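Local atomic coordinates of minor capsid protein (Cafeteriavirus-dependent mavirus, PDB entry 6G42), a protein that forms the pentameric, single jelly-roll penton of the mavirus capsid and probably closes the fivefold vertices of the virophage shell. Residues Val75-Arg80 and Ala118-Gly123; Leu51-Phe56 and Leu299-Glu304; Leu63-Pro68 and Gln243-Tyr248; Ser40-Pro45 and Thr268-Phe273. All coordinates share one frame; numbering follows the deposited sequence.

Interactions 2 and 4 lie at one end of the elongated subunit, interaction 1 at the other and interaction 3 between them. Interaction 2 joins two strands of the jelly-roll, and interaction 4 links the loops leading into strands 49-62 and 272-281; their centres are about 16 Å apart and they touch, Phe303 CB meeting Leu43 CD2 at 3.7 Å. Interaction 3 lies about 28 Å from interaction 2 and 29 Å from interaction 1, centre to centre. Along the chain, interaction 1 is nested within the loop closed by 3, and 3 within that closed by 2, whereas 2 and 4 interlock. The alpha/beta part containing interaction 1 is thus an insertion in the jelly-roll chain.

Interaction 1. Residues Val75-Arg80 and Ala118-Gly123; sequences VGIFNR and AGLCDG
Ile77 turns its CG1 branch away from its own carbonyl carbon (chi1 -49°), and a nearly straight chi2 carries CD1 out toward Cys121, while Leu120, with CG opposite its backbone N (chi1 -168°), reaches back to the strand. The two side chains slide past each other in opposite directions, so they touch along their flanks: Leu120 CD2 lies 4.0 Å from Ile77 CG1. The same methyl rests on the strand backbone, 3.8 Å from Gly76 CA, and Leu120 CD2 also comes to 4.1 Å from Val75 O.

Beyond Leu120, Cys121 brings its sulfur to the tip of the isoleucine. Ile77 CD1 and Cys121 SG are modelled 3.2 Å apart, a separation doubtful in detail, but the meeting of methyl and thiol is clear. A small, weakly polar cysteine fits well next to Leu120 in the chain, and its side chain also touches Ile130 and Pro131.

Alternation along the strand explains which residues take part. Val75 and Ile77 both direct their side chains toward the helix, and Val75 packs on Thr116 and Leu117, which carries the contact one turn back along the helix. Phe78 leans to Ile85 and Met157 instead. The branched aliphatic residues favour an extended backbone, and Val75 and Ile77 put their branched side chains against the helix.

Backbone bonds tie Gly76 to Met157 and Ile77 to Met86, fixing strand 74-79 between strands 154-158 and 84-90. The arrangement is that of a layered alpha/beta domain, with helix 106-120 packed on one face of an antiparallel sheet.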
loop_
_atom_site.group_PDB
_atom_site.type_symbol
_atom_site.label_atom_id
_atom_site.label_comp_id
_atom_site.label_asym_id
_atom_site.label_seq_id
_atom_site.Cartn_x
_atom_site.Cartn_y
_atom_site.Cartn_z
ATOM N N VAL C 75 22.973 25.438 18.826
ATOM C CA VAL C 75 22.374 26.547 18.064
ATOM C C VAL C 75 23.265 27.783 18.152
ATOM O O VAL C 75 24.202 27.829 18.948
ATOM C CB VAL C 75 20.925 26.888 18.494
ATOM C CG1 VAL C 75 19.992 25.742 18.139
ATOM C CG2 VAL C 75 20.821 27.237 19.975
ATOM N N GLY C 76 22.972 28.770 17.313
ATOM C CA GLY C 76 23.721 30.027 17.293
ATOM C C GLY C 76 22.969 31.131 16.581
ATOM O O GLY C 76 21.918 30.892 15.987
ATOM N N ILE C 77 23.505 32.347 16.659
ATOM C CA ILE C 77 22.904 33.512 15.997
ATOM C C ILE C 77 23.972 34.297 15.249
ATOM O O ILE C 77 25.015 34.631 15.811
ATOM C CB ILE C 77 22.162 34.423 16.991
ATOM C CG1 ILE C 77 21.239 33.561 17.859
ATOM C CG2 ILE C 77 21.386 35.504 16.241
ATOM C CD1 ILE C 77 20.240 34.311 18.701
ATOM N N PHE C 78 23.677 34.589 13.982
ATOM C CA PHE C 78 24.601 35.236 13.052
ATOM C C PHE C 78 24.003 36.569 12.622
ATOM O O PHE C 78 22.915 36.606 12.043
ATOM C CB PHE C 78 24.808 34.332 11.835
ATOM C CG PHE C 78 25.864 34.811 10.878
ATOM C CD1 PHE C 78 27.208 34.554 11.121
ATOM C CD2 PHE C 78 25.515 35.494 9.716
ATOM C CE1 PHE C 78 28.184 34.984 10.232
ATOM C CE2 PHE C 78 26.487 35.927 8.823
ATOM C CZ PHE C 78 27.823 35.670 9.080
ATOM N N ASN C 79 24.709 37.656 12.922
ATOM C CA ASN C 79 24.279 39.003 12.548
ATOM C C ASN C 79 24.702 39.281 11.106
ATOM O O ASN C 79 25.825 38.959 10.718
ATOM C CB ASN C 79 24.899 40.038 13.494
ATOM C CG ASN C 79 24.222 41.406 13.421
ATOM O OD1 ASN C 79 23.194 41.587 12.764
ATOM N ND2 ASN C 79 24.804 42.381 14.112
ATOM N N ARG C 80 23.802 39.872 10.324
ATOM C CA ARG C 80 24.093 40.216 8.925
ATOM C C ARG C 80 24.943 41.475 8.806
ATOM O O ARG C 80 25.933 41.480 8.071
ATOM C CB ARG C 80 22.807 40.407 8.123
ATOM C CG ARG C 80 22.189 39.118 7.611
ATOM C CD ARG C 80 20.811 39.410 7.058
ATOM N NE ARG C 80 20.324 38.437 6.086
ATOM C CZ ARG C 80 19.156 38.535 5.450
ATOM N NH1 ARG C 80 18.338 39.563 5.678
ATOM N NH2 ARG C 80 18.793 37.604 4.577
ATOM N N ALA C 118 16.243 30.752 23.363
ATOM C CA ALA C 118 15.763 31.898 24.146
ATOM C C ALA C 118 16.836 32.421 25.099
ATOM O O ALA C 118 17.041 33.627 25.203
ATOM C CB ALA C 118 14.510 31.521 24.921
ATOM N N GLY C 119 17.509 31.503 25.790
ATOM C CA GLY C 119 18.636 31.840 26.665
ATOM C C GLY C 119 19.791 32.543 25.967
ATOM O O GLY C 119 20.439 33.408 26.557
ATOM N N LEU C 120 20.045 32.175 24.714
ATOM C CA LEU C 120 21.098 32.799 23.902
ATOM C C LEU C 120 20.686 34.177 23.360
ATOM O O LEU C 120 21.544 35.027 23.115
ATOM C CB LEU C 120 21.492 31.869 22.748
ATOM C CG LEU C 120 22.754 32.212 21.951
ATOM C CD1 LEU C 120 24.009 32.103 22.811
ATOM C CD2 LEU C 120 22.858 31.300 20.737
ATOM N N CYS C 121 19.382 34.380 23.164
ATOM C CA CYS C 121 18.819 35.694 22.792
ATOM C C CYS C 121 18.579 36.662 23.970
ATOM O O CYS C 121 18.185 37.809 23.747
ATOM C CB CYS C 121 17.485 35.507 22.054
ATOM S SG CYS C 121 17.582 34.681 20.451
ATOM N N ASP C 122 18.810 36.202 25.202
ATOM C CA ASP C 122 18.472 36.944 26.429
ATOM C C ASP C 122 19.098 38.338 26.493
ATOM O O ASP C 122 18.397 39.334 26.687
ATOM C CB ASP C 122 18.901 36.120 27.655
ATOM C CG ASP C 122 18.590 36.807 28.976
ATOM O OD1 ASP C 122 17.486 37.372 29.124
ATOM O OD2 ASP C 122 19.453 36.764 29.876
ATOM N N GLY C 123 20.415 38.390 26.330
ATOM C CA GLY C 123 21.158 39.649 26.357
ATOM C C GLY C 123 21.143 40.445 25.060
ATOM O O GLY C 123 21.083 41.676 25.091
#

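Interaction 2. Residues Leu51-Phe56 and Leu299-Glu304; sequences LIVEEF and LKLLFE
Glu54 and Glu55 both stand opposite Lys300, a classic beta bulge that interrupts an otherwise regular antiparallel pair of strands in the jelly-roll. The helix-like backbone of Glu54 (psi -48°) accommodates the extra residue. Lys300 O therefore receives two weak bonds, from Glu54 N at 3.0 Å and from Glu55 N at 3.4 Å. The ladder then recovers with Lys300 N donating to Glu55 O at 2.7 Å.

Before the bulge the register is ordinary. Ile52 and Leu302 form a hydrogen-bonded pair: Ile52 N meets Leu302 O at 3.0 Å in the carbonyl plane, and Leu302 N returns a bond to Ile52 O. Their side chains cross at a slant, with Ile52 CG2 3.7 Å from Leu302 CB.

The two sheet faces differ in chemistry. Leu51, Val53, Phe56, Leu299, Leu301 and Phe303 form an apolar face, where Leu299 and Leu301 meet Leu275 of strand 272-281, in the other sheet of the sandwich. The other face is mixed, holding Ile52 and Leu302 beside Glu55 and Lys300, and the two charged residues reach the second subunit. Lys300 makes a salt bridge with Glu216 of that subunit and a cation-pi contact with Trp10, while Glu55 bonds His203 of the second subunit, which accounts for long polar residues in a buried strand.

Apolar pairs finish the contact. Val53 CG2 lies 3.8 Å from Leu301 CD2, the two side chains running side by side. Leu51, its CG opposite the backbone N (chi1 168°), places methyl CD1 over one face of the Phe303 ring, 4.1 Å from the centroid and displaced toward the rim.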
loop_
_atom_site.group_PDB
_atom_site.type_symbol
_atom_site.label_atom_id
_atom_site.label_comp_id
_atom_site.label_asym_id
_atom_site.label_seq_id
_atom_site.Cartn_x
_atom_site.Cartn_y
_atom_site.Cartn_z
ATOM N N LEU C 51 13.697 -23.540 13.591
ATOM C CA LEU C 51 12.839 -22.666 14.393
ATOM C C LEU C 51 12.603 -21.341 13.666
ATOM O O LEU C 51 13.559 -20.687 13.225
ATOM C CB LEU C 51 13.488 -22.373 15.744
ATOM C CG LEU C 51 12.869 -21.262 16.603
ATOM C CD1 LEU C 51 11.472 -21.638 17.071
ATOM C CD2 LEU C 51 13.764 -20.985 17.791
ATOM N N ILE C 52 11.335 -20.941 13.586
ATOM C CA ILE C 52 10.949 -19.617 13.081
ATOM C C ILE C 52 9.856 -19.013 13.962
ATOM O O ILE C 52 8.917 -19.707 14.372
ATOM C CB ILE C 52 10.512 -19.660 11.593
ATOM C CG1 ILE C 52 10.175 -18.261 11.078
ATOM C CG2 ILE C 52 9.321 -20.585 11.367
ATOM C CD1 ILE C 52 10.239 -18.163 9.567
ATOM N N VAL C 53 10.010 -17.723 14.269
ATOM C CA VAL C 53 9.011 -16.963 15.010
ATOM C C VAL C 53 7.957 -16.520 14.000
ATOM O O VAL C 53 8.190 -15.594 13.223
ATOM C CB VAL C 53 9.645 -15.749 15.731
ATOM C CG1 VAL C 53 8.594 -14.924 16.478
ATOM C CG2 VAL C 53 10.727 -16.223 16.697
ATOM N N GLU C 54 6.811 -17.202 14.010
ATOM C CA GLU C 54 5.691 -16.901 13.108
ATOM C C GLU C 54 5.063 -15.524 13.402
ATOM O O GLU C 54 4.849 -14.724 12.490
ATOM C CB GLU C 54 4.629 -18.003 13.226
ATOM C CG GLU C 54 3.370 -17.846 12.363
ATOM C CD GLU C 54 3.600 -18.066 10.875
ATOM O OE1 GLU C 54 4.707 -18.523 10.483
ATOM O OE2 GLU C 54 2.656 -17.787 10.091
ATOM N N GLU C 55 4.777 -15.256 14.673
ATOM C CA GLU C 55 4.011 -14.071 15.054
ATOM C C GLU C 55 4.250 -13.674 16.509
ATOM O O GLU C 55 4.377 -14.533 17.383
ATOM C CB GLU C 55 2.526 -14.352 14.782
ATOM C CG GLU C 55 1.485 -13.487 15.485
ATOM C CD GLU C 55 0.056 -13.830 15.061
ATOM O OE1 GLU C 55 -0.211 -15.014 14.737
ATOM O OE2 GLU C 55 -0.808 -12.925 15.062
ATOM N N PHE C 56 4.341 -12.368 16.749
ATOM C CA PHE C 56 4.222 -11.824 18.102
ATOM C C PHE C 56 3.384 -10.545 18.131
ATOM O O PHE C 56 3.109 -9.944 17.089
ATOM C CB PHE C 56 5.591 -11.648 18.795
ATOM C CG PHE C 56 6.467 -10.561 18.221
ATOM C CD1 PHE C 56 6.261 -9.224 18.555
ATOM C CD2 PHE C 56 7.552 -10.882 17.414
ATOM C CE1 PHE C 56 7.084 -8.228 18.047
ATOM C CE2 PHE C 56 8.384 -9.892 16.911
ATOM C CZ PHE C 56 8.151 -8.562 17.228
ATOM N N LEU C 299 2.718 -14.523 21.360
ATOM C CA LEU C 299 3.924 -15.116 20.794
ATOM C C LEU C 299 3.609 -16.480 20.193
ATOM O O LEU C 299 2.959 -17.303 20.826
ATOM C CB LEU C 299 4.962 -15.250 21.910
ATOM C CG LEU C 299 6.397 -15.656 21.579
ATOM C CD1 LEU C 299 7.363 -14.915 22.492
ATOM C CD2 LEU C 299 6.597 -17.159 21.719
ATOM N N LYS C 300 4.060 -16.710 18.967
ATOM C CA LYS C 300 3.801 -17.968 18.270
ATOM C C LYS C 300 5.082 -18.442 17.588
ATOM O O LYS C 300 5.673 -17.712 16.791
ATOM C CB LYS C 300 2.671 -17.793 17.254
ATOM C CG LYS C 300 2.030 -19.097 16.791
ATOM C CD LYS C 300 0.660 -18.857 16.157
ATOM C CE LYS C 300 -0.210 -20.107 16.125
ATOM N NZ LYS C 300 -0.288 -20.701 14.765
ATOM N N LEU C 301 5.507 -19.656 17.933
ATOM C CA LEU C 301 6.724 -20.254 17.401
ATOM C C LEU C 301 6.372 -21.437 16.506
ATOM O O LEU C 301 5.334 -22.077 16.687
ATOM C CB LEU C 301 7.614 -20.731 18.548
ATOM C CG LEU C 301 7.991 -19.713 19.622
ATOM C CD1 LEU C 301 8.704 -20.414 20.759
ATOM C CD2 LEU C 301 8.874 -18.609 19.065
ATOM N N LEU C 302 7.240 -21.720 15.541
ATOM C CA LEU C 302 7.088 -22.888 14.677
ATOM C C LEU C 302 8.370 -23.709 14.672
ATOM O O LEU C 302 9.436 -23.195 14.325
ATOM C CB LEU C 302 6.746 -22.467 13.247
ATOM C CG LEU C 302 6.758 -23.571 12.181
ATOM C CD1 LEU C 302 5.750 -24.667 12.511
ATOM C CD2 LEU C 302 6.494 -22.992 10.800
ATOM N N PHE C 303 8.251 -24.977 15.061
ATOM C CA PHE C 303 9.319 -25.952 14.875
ATOM C C PHE C 303 8.969 -26.766 13.632
ATOM O O PHE C 303 8.001 -27.534 13.630
ATOM C CB PHE C 303 9.482 -26.822 16.121
ATOM C CG PHE C 303 9.885 -26.042 17.347
ATOM C CD1 PHE C 303 11.224 -25.749 17.595
ATOM C CD2 PHE C 303 8.923 -25.577 18.243
ATOM C CE1 PHE C 303 11.595 -25.021 18.717
ATOM C CE2 PHE C 303 9.286 -24.847 19.366
ATOM C CZ PHE C 303 10.624 -24.568 19.604
ATOM N N GLU C 304 9.740 -26.546 12.570
ATOM C CA GLU C 304 9.514 -27.150 11.256
ATOM C C GLU C 304 10.608 -28.189 10.975
ATOM O O GLU C 304 11.801 -27.853 10.937
ATOM C CB GLU C 304 9.525 -26.050 10.188
ATOM C CG GLU C 304 9.184 -26.505 8.777
ATOM C CD GLU C 304 9.323 -25.392 7.746
ATOM O OE1 GLU C 304 8.883 -24.253 8.023
ATOM O OE2 GLU C 304 9.877 -25.654 6.651
#

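Interaction 3. Residues Leu63-Pro68 and Gln243-Tyr248; sequences LPLFKP and QNNQDY
Leu65 drives its two methyls into the backbone bend of residues 245-247, and this is the tight part of the contact. Its CG lies beside the backbone N (chi1 -51°), which lets the branches straddle the bend: Leu65 CD2 sits 3.7 Å from Gln246 O and 3.9 Å from Asp247 CA, and Leu65 CD1 reaches the amide oxygen of Asn245, the two side chains crossing at about a right angle. That oxygen is already held by Tyr106 N, and the amide nitrogen of Asn245 bonds Asp105, so both ends of the amide are satisfied and the methyl simply lies against its oxygen.

One backbone hydrogen bond joins the two loops. Leu63 N donates to Asp247 O over 2.9 Å, the donor tilted 22° from the carbonyl plane. Close by, Asp247 CB lies 3.5 Å from Leu63 O. The aspartate's CG projects between its own backbone N and carbonyl (chi1 47°), so that its carboxylate leads away from the 63-68 segment to a salt bridge with Arg62.

The open side is that of Gln243, which is exposed, and Asn244, which is partly so. Asn244 ND2 donates to Gln246 OE1 at 3.0 Å, and neither amide makes a close contact with segment 63-68. Gln246 is buried and faces the second subunit, using its NE2 on Asn167 there. Amides suit such a turn because they can bond backbone, neighbour and partner chain alike.

The two loops lie where strand 49-62 ends and strand 248-264 begins; Leu63 packs on Ile251 of the latter and on Ile201 of strand 201-207, while Asn245 faces the start of helix 106-120.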
loop_
_atom_site.group_PDB
_atom_site.type_symbol
_atom_site.label_atom_id
_atom_site.label_comp_id
_atom_site.label_asym_id
_atom_site.label_seq_id
_atom_site.Cartn_x
_atom_site.Cartn_y
_atom_site.Cartn_z
ATOM N N LEU C 63 7.690 3.024 24.672
ATOM C CA LEU C 63 9.009 3.119 24.050
ATOM C C LEU C 63 9.498 4.568 24.040
ATOM O O LEU C 63 8.698 5.491 23.879
ATOM C CB LEU C 63 8.966 2.574 22.623
ATOM C CG LEU C 63 8.721 1.072 22.439
ATOM C CD1 LEU C 63 8.550 0.755 20.959
ATOM C CD2 LEU C 63 9.841 0.225 23.029
ATOM N N PRO C 64 10.818 4.775 24.220
ATOM C CA PRO C 64 11.355 6.130 24.140
ATOM C C PRO C 64 11.437 6.654 22.714
ATOM O O PRO C 64 11.618 5.879 21.769
ATOM C CB PRO C 64 12.750 5.997 24.752
ATOM C CG PRO C 64 13.126 4.570 24.559
ATOM C CD PRO C 64 11.840 3.803 24.659
ATOM N N LEU C 65 11.294 7.969 22.585
ATOM C CA LEU C 65 11.338 8.660 21.301
ATOM C C LEU C 65 12.683 9.342 20.994
ATOM O O LEU C 65 12.992 9.589 19.830
ATOM C CB LEU C 65 10.215 9.700 21.243
ATOM C CG LEU C 65 8.791 9.249 21.587
ATOM C CD1 LEU C 65 7.792 10.306 21.143
ATOM C CD2 LEU C 65 8.433 7.914 20.954
ATOM N N PHE C 66 13.468 9.652 22.027
ATOM C CA PHE C 66 14.722 10.405 21.879
ATOM C C PHE C 66 15.709 10.022 22.988
ATOM O O PHE C 66 15.296 9.623 24.080
ATOM C CB PHE C 66 14.432 11.910 21.905
ATOM C CG PHE C 66 15.601 12.768 21.499
ATOM C CD1 PHE C 66 15.993 12.848 20.168
ATOM C CD2 PHE C 66 16.305 13.512 22.443
ATOM C CE1 PHE C 66 17.071 13.645 19.784
ATOM C CE2 PHE C 66 17.379 14.316 22.064
ATOM C CZ PHE C 66 17.763 14.380 20.734
ATOM N N LYS C 67 17.005 10.139 22.691
ATOM C CA LYS C 67 18.083 9.769 23.617
ATOM C C LYS C 67 19.229 10.775 23.488
ATOM O O LYS C 67 20.145 10.553 22.698
ATOM C CB LYS C 67 18.577 8.358 23.297
ATOM C CG LYS C 67 19.639 7.814 24.241
ATOM C CD LYS C 67 20.180 6.496 23.723
ATOM C CE LYS C 67 20.982 5.757 24.771
ATOM N NZ LYS C 67 21.245 4.362 24.331
ATOM N N PRO C 68 19.193 11.875 24.277
ATOM C CA PRO C 68 20.143 12.999 24.152
ATOM C C PRO C 68 21.646 12.691 24.183
ATOM O O PRO C 68 22.426 13.465 23.624
ATOM C CB PRO C 68 19.791 13.877 25.349
ATOM C CG PRO C 68 18.350 13.627 25.575
ATOM C CD PRO C 68 18.166 12.167 25.298
ATOM N N GLN C 243 6.799 6.214 13.657
ATOM C CA GLN C 243 5.862 6.775 12.668
ATOM C C GLN C 243 5.314 8.156 13.045
ATOM O O GLN C 243 5.007 8.965 12.172
ATOM C CB GLN C 243 4.676 5.823 12.485
ATOM C CG GLN C 243 5.038 4.441 11.950
ATOM C CD GLN C 243 5.319 4.407 10.455
ATOM O OE1 GLN C 243 4.984 5.342 9.718
ATOM N NE2 GLN C 243 5.929 3.314 9.994
ATOM N N ASN C 244 5.181 8.401 14.346
ATOM C CA ASN C 244 4.495 9.583 14.872
ATOM C C ASN C 244 5.011 9.909 16.286
ATOM O O ASN C 244 6.043 9.388 16.704
ATOM C CB ASN C 244 2.985 9.319 14.864
ATOM C CG ASN C 244 2.592 8.140 15.733
ATOM O OD1 ASN C 244 3.444 7.459 16.304
ATOM N ND2 ASN C 244 1.297 7.884 15.825
ATOM N N ASN C 245 4.291 10.751 17.020
ATOM C CA ASN C 245 4.701 11.161 18.364
ATOM C C ASN C 245 4.035 10.327 19.476
ATOM O O ASN C 245 3.620 10.867 20.503
ATOM C CB ASN C 245 4.392 12.649 18.537
ATOM C CG ASN C 245 4.985 13.225 19.806
ATOM O OD1 ASN C 245 6.138 12.956 20.143
ATOM N ND2 ASN C 245 4.194 14.010 20.525
ATOM N N GLN C 246 3.948 9.014 19.273
ATOM C CA GLN C 246 3.327 8.118 20.241
ATOM C C GLN C 246 4.391 7.306 20.968
ATOM O O GLN C 246 5.057 6.469 20.358
ATOM C CB GLN C 246 2.351 7.164 19.555
ATOM C CG GLN C 246 0.977 7.739 19.273
ATOM C CD GLN C 246 -0.030 6.649 18.928
ATOM O OE1 GLN C 246 -0.019 6.104 17.816
ATOM N NE2 GLN C 246 -0.900 6.314 19.881
ATOM N N ASP C 247 4.549 7.570 22.264
ATOM C CA ASP C 247 5.388 6.736 23.138
ATOM C C ASP C 247 4.725 5.394 23.466
ATOM O O ASP C 247 5.418 4.377 23.580
ATOM C CB ASP C 247 5.859 7.468 24.413
ATOM C CG ASP C 247 4.748 8.231 25.144
ATOM O OD1 ASP C 247 3.791 8.718 24.498
ATOM O OD2 ASP C 247 4.864 8.381 26.379
ATOM N N TYR C 248 3.400 5.383 23.607
ATOM C CA TYR C 248 2.662 4.145 23.868
ATOM C C TYR C 248 2.249 3.475 22.558
ATOM O O TYR C 248 1.598 4.095 21.718
ATOM C CB TYR C 248 1.439 4.414 24.736
ATOM C CG TYR C 248 1.783 4.860 26.134
ATOM C CD1 TYR C 248 2.094 6.192 26.395
ATOM C CD2 TYR C 248 1.793 3.956 27.204
ATOM C CE1 TYR C 248 2.408 6.617 27.675
ATOM C CE2 TYR C 248 2.109 4.373 28.493
ATOM C CZ TYR C 248 2.416 5.710 28.723
ATOM O OH TYR C 248 2.738 6.165 29.985
#

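Interaction 4. Residues Ser40-Pro45 and Thr268-Phe273; sequences STILDP and TNFNRF
Two phenylalanine rings receive the loop 40-45. Ile42 CD1 and Leu43 CD1 approach the Phe270 ring obliquely, the isoleucine methyl 3.6 Å from Phe270 CE2 and the leucine methyl 3.5 Å from Phe270 CE1. The same Ile42 methyl lies at the edge of the Phe273 ring, near its plane, 3.9 Å from Phe273 CE1, so one carbon bridges two aromatics. Phe270 can be reached because its CG sits between the backbone N and the carbonyl carbon (chi1 67°), which swings the ring back toward the loop although its CB points away. Leu211 and Pro212 also pack against the ring.

In the jelly-roll these segments lie at one end of the sandwich: loop 40-45 leads from strand 33-37 of one sheet to strand 49-62 of the other, and residues 268-271 lead into strand 272-281. Leu43 continues inward to Phe303 and Ile9, and Ile42 also packs on Leu217 of the second subunit, so large aliphatic residues suit both positions.

Toward Pro45 the contact turns to backbone oxygens and threonines, with Thr268 well covered. Thr41 lays its methyl CG2 3.4 Å from Asn269 O, while Thr268 CB comes as near to Asp44 O. Thr268 OG1, lying between the backbone N and the carbonyl carbon (chi1 52°), rests 3.5 Å from Pro45 CA.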
loop_
_atom_site.group_PDB
_atom_site.type_symbol
_atom_site.label_atom_id
_atom_site.label_comp_id
_atom_site.label_asym_id
_atom_site.label_seq_id
_atom_site.Cartn_x
_atom_site.Cartn_y
_atom_site.Cartn_z
ATOM N N SER C 40 6.266 -33.483 28.850
ATOM C CA SER C 40 7.156 -34.313 28.035
ATOM C C SER C 40 7.954 -33.438 27.068
ATOM O O SER C 40 7.717 -32.229 26.967
ATOM C CB SER C 40 6.350 -35.369 27.277
ATOM O OG SER C 40 5.343 -34.766 26.492
ATOM N N THR C 41 8.912 -34.057 26.381
ATOM C CA THR C 41 9.770 -33.357 25.422
ATOM C C THR C 41 8.955 -32.809 24.249
ATOM O O THR C 41 7.985 -33.427 23.810
ATOM C CB THR C 41 10.899 -34.262 24.885
ATOM O OG1 THR C 41 10.349 -35.506 24.436
ATOM C CG2 THR C 41 11.939 -34.523 25.967
ATOM N N ILE C 42 9.364 -31.643 23.759
ATOM C CA ILE C 42 8.634 -30.908 22.723
ATOM C C ILE C 42 8.825 -31.534 21.334
ATOM O O ILE C 42 7.854 -31.694 20.588
ATOM C CB ILE C 42 9.063 -29.420 22.710
ATOM C CG1 ILE C 42 8.750 -28.768 24.065
ATOM C CG2 ILE C 42 8.354 -28.649 21.601
ATOM C CD1 ILE C 42 9.592 -27.552 24.376
ATOM N N LEU C 43 10.070 -31.888 21.012
ATOM C CA LEU C 43 10.459 -32.407 19.689
ATOM C C LEU C 43 10.745 -33.920 19.691
ATOM O O LEU C 43 11.048 -34.508 20.736
ATOM C CB LEU C 43 11.703 -31.660 19.201
ATOM C CG LEU C 43 11.625 -30.130 19.182
ATOM C CD1 LEU C 43 12.998 -29.523 18.940
ATOM C CD2 LEU C 43 10.636 -29.656 18.130
ATOM N N ASP C 44 10.642 -34.538 18.513
ATOM C CA ASP C 44 11.045 -35.941 18.326
ATOM C C ASP C 44 12.573 -36.038 18.316
ATOM O O ASP C 44 13.240 -35.143 17.783
ATOM C CB ASP C 44 10.525 -36.513 16.996
ATOM C CG ASP C 44 9.007 -36.586 16.924
ATOM O OD1 ASP C 44 8.318 -35.893 17.704
ATOM O OD2 ASP C 44 8.500 -37.339 16.062
ATOM N N PRO C 45 13.137 -37.115 18.902
ATOM C CA PRO C 45 14.592 -37.304 18.827
ATOM C C PRO C 45 15.107 -37.760 17.452
ATOM O O PRO C 45 16.266 -37.512 17.131
ATOM C CB PRO C 45 14.866 -38.363 19.898
ATOM C CG PRO C 45 13.592 -39.121 20.019
ATOM C CD PRO C 45 12.487 -38.150 19.730
ATOM N N THR C 268 17.507 -32.073 20.285
ATOM C CA THR C 268 16.085 -32.442 20.271
ATOM C C THR C 268 15.503 -32.832 21.634
ATOM O O THR C 268 14.282 -32.924 21.781
ATOM C CB THR C 268 15.856 -33.641 19.330
ATOM O OG1 THR C 268 16.765 -34.700 19.668
ATOM C CG2 THR C 268 16.078 -33.237 17.882
ATOM N N ASN C 269 16.365 -33.060 22.623
ATOM C CA ASN C 269 15.956 -33.663 23.906
ATOM C C ASN C 269 15.427 -32.691 24.978
ATOM O O ASN C 269 15.053 -33.129 26.067
ATOM C CB ASN C 269 17.114 -34.499 24.486
ATOM C CG ASN C 269 18.249 -33.643 25.044
ATOM O OD1 ASN C 269 18.630 -32.633 24.449
ATOM N ND2 ASN C 269 18.800 -34.053 26.186
ATOM N N PHE C 270 15.384 -31.394 24.671
ATOM C CA PHE C 270 15.023 -30.376 25.670
ATOM C C PHE C 270 13.543 -30.377 26.051
ATOM O O PHE C 270 12.678 -30.852 25.313
ATOM C CB PHE C 270 15.475 -28.959 25.260
ATOM C CG PHE C 270 14.759 -28.399 24.059
ATOM C CD1 PHE C 270 15.279 -28.579 22.786
ATOM C CD2 PHE C 270 13.582 -27.670 24.202
ATOM C CE1 PHE C 270 14.633 -28.065 21.674
ATOM C CE2 PHE C 270 12.930 -27.154 23.091
ATOM C CZ PHE C 270 13.457 -27.352 21.826
ATOM N N ASN C 271 13.299 -29.820 27.229
ATOM C CA ASN C 271 12.001 -29.841 27.902
ATOM C C ASN C 271 11.447 -28.440 28.218
ATOM O O ASN C 271 10.231 -28.228 28.230
ATOM C CB ASN C 271 12.195 -30.627 29.197
ATOM C CG ASN C 271 10.900 -31.040 29.844
ATOM O OD1 ASN C 271 9.838 -31.037 29.221
ATOM N ND2 ASN C 271 10.989 -31.426 31.106
ATOM N N ARG C 272 12.348 -27.504 28.498
ATOM C CA ARG C 272 11.997 -26.139 28.831
ATOM C C ARG C 272 13.054 -25.168 28.314
ATOM O O ARG C 272 14.202 -25.552 28.069
ATOM C CB ARG C 272 11.853 -25.995 30.352
ATOM C CG ARG C 272 13.122 -26.261 31.148
ATOM C CD ARG C 272 12.840 -26.447 32.631
ATOM N NE ARG C 272 12.594 -25.184 33.328
ATOM C CZ ARG C 272 12.380 -25.068 34.641
ATOM N NH1 ARG C 272 12.369 -26.141 35.433
ATOM N NH2 ARG C 272 12.171 -23.864 35.170
ATOM N N PHE C 273 12.647 -23.914 28.146
ATOM C CA PHE C 273 13.564 -22.835 27.776
ATOM C C PHE C 273 12.971 -21.473 28.104
ATOM O O PHE C 273 11.780 -21.351 28.379
ATOM C CB PHE C 273 13.953 -22.909 26.289
ATOM C CG PHE C 273 12.783 -22.853 25.341
ATOM C CD1 PHE C 273 12.089 -24.010 25.003
ATOM C CD2 PHE C 273 12.391 -21.649 24.765
ATOM C CE1 PHE C 273 11.018 -23.969 24.125
ATOM C CE2 PHE C 273 11.322 -21.601 23.885
ATOM C CZ PHE C 273 10.632 -22.763 23.566
#